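Local coordinates for protein acetone carboxylase alpha subunit (Xanthobacter autotrophicus Py2, PDB 5M45) that forms the alpha subunit of acetone carboxylase, a multi-subunit enzyme, and belongs to the hydantoinase B/oxoprolinase family, with a bound manganese ion, at residues S81-Q86 with V173-D178. Sequence-based numbering, arbitrary orientation.
Sequences SPIVEQ and VTHVID. With MN (manganese (II) ion), chain M.
Ile83 reaches the metal-binding His175 through both ends of its branched side chain. Its CG2 methyl lies 3.9 Å from His175 CD2, meeting the ring obliquely, and its CD1 terminus, 4.1 Å from the same His175 CD2, continues to Ile177 CG1 at 4.0 Å. With chi1 at -64°, CG1 lies anti to the carbonyl carbon and CG2 anti to the backbone N, which sends the two branches apart, so that CG2 and CD1 both reach the CD2 side of the ring. On the next residue, the CG2 methyl of Val84 rests 3.9 Å from Thr174 CB. Thr174 OG1 bonds to Arg237 of helix 227-255.

The short helix 82-85 thus packs against the end of strand 165-175, an inner strand of a seven-stranded antiparallel sheet, where the chain leaves the sheet at the manganese site. His175 ND1 binds manganese at 2.3 Å, alongside His150 and Asp153. On the other ring nitrogen, NE2 is hydrogen-bonded to Ser186, so both nitrogens fix the ring's rotation, while Phe456 meets it edge-to-face.

No direct hydrogen bond joins the segments; a water bridges them instead. It accepts from Ser81 OG at 2.8 Å and donates to His175 O at 2.7 Å. The same OG, at the N-cap of the helix, takes a weak capping bond from Ile83 N and also touches Ile177 CG1 at 3.7 Å.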
loop_
_atom_site.group_PDB
_atom_site.type_symbol
_atom_site.label_atom_id
_atom_site.label_comp_id
_atom_site.label_asym_id
_atom_site.label_seq_id
_atom_site.Cartn_x
_atom_site.Cartn_y
_atom_site.Cartn_z
ATOM N N SER A 81 -7.661 -14.981 -15.471
ATOM C CA SER A 81 -8.575 -13.842 -15.638
ATOM C C SER A 81 -9.022 -13.686 -17.119
ATOM O O SER A 81 -8.160 -13.565 -18.007
ATOM C CB SER A 81 -7.883 -12.533 -15.212
ATOM O OG SER A 81 -8.690 -11.392 -15.555
ATOM N N PRO A 82 -10.352 -13.657 -17.378
ATOM C CA PRO A 82 -10.818 -13.462 -18.756
ATOM C C PRO A 82 -10.402 -12.142 -19.411
ATOM O O PRO A 82 -10.332 -12.063 -20.625
ATOM C CB PRO A 82 -12.339 -13.505 -18.642
ATOM C CG PRO A 82 -12.636 -14.197 -17.349
ATOM C CD PRO A 82 -11.434 -14.029 -16.456
ATOM N N ILE A 83 -10.124 -11.133 -18.603
ATOM C CA ILE A 83 -9.624 -9.822 -19.063
ATOM C C ILE A 83 -8.370 -10.008 -19.938
ATOM O O ILE A 83 -8.249 -9.391 -21.013
ATOM C CB ILE A 83 -9.365 -8.881 -17.877
ATOM C CG1 ILE A 83 -10.674 -8.556 -17.115
ATOM C CG2 ILE A 83 -8.696 -7.574 -18.327
ATOM C CD1 ILE A 83 -10.466 -7.867 -15.772
ATOM N N VAL A 84 -7.471 -10.882 -19.481
ATOM C CA VAL A 84 -6.249 -11.213 -20.215
ATOM C C VAL A 84 -6.453 -12.355 -21.229
ATOM O O VAL A 84 -6.151 -12.211 -22.426
ATOM C CB VAL A 84 -5.105 -11.526 -19.227
ATOM C CG1 VAL A 84 -3.860 -12.048 -19.972
ATOM C CG2 VAL A 84 -4.767 -10.276 -18.399
ATOM N N GLU A 85 -6.985 -13.474 -20.750
ATOM C CA GLU A 85 -7.067 -14.697 -21.559
ATOM C C GLU A 85 -8.018 -14.629 -22.785
ATOM O O GLU A 85 -7.683 -15.155 -23.863
ATOM C CB GLU A 85 -7.442 -15.875 -20.662
ATOM C CG GLU A 85 -7.255 -17.227 -21.339
ATOM C CD GLU A 85 -8.394 -17.672 -22.269
ATOM O OE1 GLU A 85 -8.050 -18.462 -23.197
ATOM O OE2 GLU A 85 -9.578 -17.262 -22.101
ATOM N N GLN A 86 -9.184 -14.008 -22.618
ATOM C CA GLN A 86 -10.162 -13.908 -23.713
ATOM C C GLN A 86 -10.140 -12.506 -24.361
ATOM O O GLN A 86 -9.973 -12.389 -25.570
ATOM C CB GLN A 86 -11.579 -14.259 -23.249
ATOM C CG GLN A 86 -12.573 -14.203 -24.411
ATOM C CD GLN A 86 -13.944 -14.809 -24.136
ATOM O OE1 GLN A 86 -14.672 -14.429 -23.226
ATOM N NE2 GLN A 86 -14.321 -15.755 -24.978
ATOM N N VAL A 173 2.878 -5.887 -20.178
ATOM C CA VAL A 173 1.826 -5.341 -19.299
ATOM C C VAL A 173 0.579 -6.208 -19.339
ATOM O O VAL A 173 0.213 -6.714 -20.417
ATOM C CB VAL A 173 1.492 -3.878 -19.641
ATOM C CG1 VAL A 173 1.021 -3.735 -21.097
ATOM C CG2 VAL A 173 0.431 -3.296 -18.692
ATOM N N THR A 174 -0.059 -6.397 -18.179
ATOM C CA THR A 174 -1.418 -6.965 -18.090
ATOM C C THR A 174 -2.287 -6.058 -17.208
ATOM O O THR A 174 -1.836 -5.602 -16.141
ATOM C CB THR A 174 -1.472 -8.356 -17.422
ATOM O OG1 THR A 174 -0.845 -8.293 -16.137
ATOM C CG2 THR A 174 -0.779 -9.420 -18.246
ATOM N N HIS A 175 -3.521 -5.817 -17.624
ATOM C CA HIS A 175 -4.527 -5.240 -16.718
ATOM C C HIS A 175 -4.996 -6.315 -15.729
ATOM O O HIS A 175 -5.588 -7.303 -16.158
ATOM C CB HIS A 175 -5.747 -4.694 -17.480
ATOM C CG HIS A 175 -6.822 -4.188 -16.558
ATOM N ND1 HIS A 175 -7.017 -2.854 -16.290
ATOM C CD2 HIS A 175 -7.681 -4.862 -15.749
ATOM C CE1 HIS A 175 -7.968 -2.721 -15.376
ATOM N NE2 HIS A 175 -8.394 -3.923 -15.038
ATOM N N VAL A 176 -4.721 -6.125 -14.431
ATOM C CA VAL A 176 -5.157 -7.094 -13.368
ATOM C C VAL A 176 -6.497 -6.666 -12.759
ATOM O O VAL A 176 -6.882 -5.473 -12.830
ATOM C CB VAL A 176 -4.100 -7.298 -12.262
ATOM C CG1 VAL A 176 -2.757 -7.696 -12.882
ATOM C CG2 VAL A 176 -3.924 -6.037 -11.375
ATOM N N ILE A 177 -7.197 -7.614 -12.135
ATOM C CA ILE A 177 -8.555 -7.366 -11.650
ATOM C C ILE A 177 -8.580 -6.299 -10.534
ATOM O O ILE A 177 -9.428 -5.387 -10.563
ATOM C CB ILE A 177 -9.282 -8.664 -11.198
ATOM C CG1 ILE A 177 -9.383 -9.648 -12.366
ATOM C CG2 ILE A 177 -10.688 -8.329 -10.615
ATOM C CD1 ILE A 177 -9.812 -11.055 -11.956
ATOM N N ASP A 178 -7.682 -6.407 -9.558
ATOM C CA ASP A 178 -7.593 -5.425 -8.495
ATOM C C ASP A 178 -6.194 -5.339 -7.905
ATOM O O ASP A 178 -5.410 -6.318 -7.991
ATOM C CB ASP A 178 -8.645 -5.635 -7.384
ATOM C CG ASP A 178 -8.199 -6.622 -6.281
ATOM O OD1 ASP A 178 -8.206 -7.857 -6.508
ATOM O OD2 ASP A 178 -7.867 -6.177 -5.154
HETATM MN MN MN M . -5.845 -1.031 -17.073
HETATM O O HOH W 1 -6.541 -9.658 -15.260
#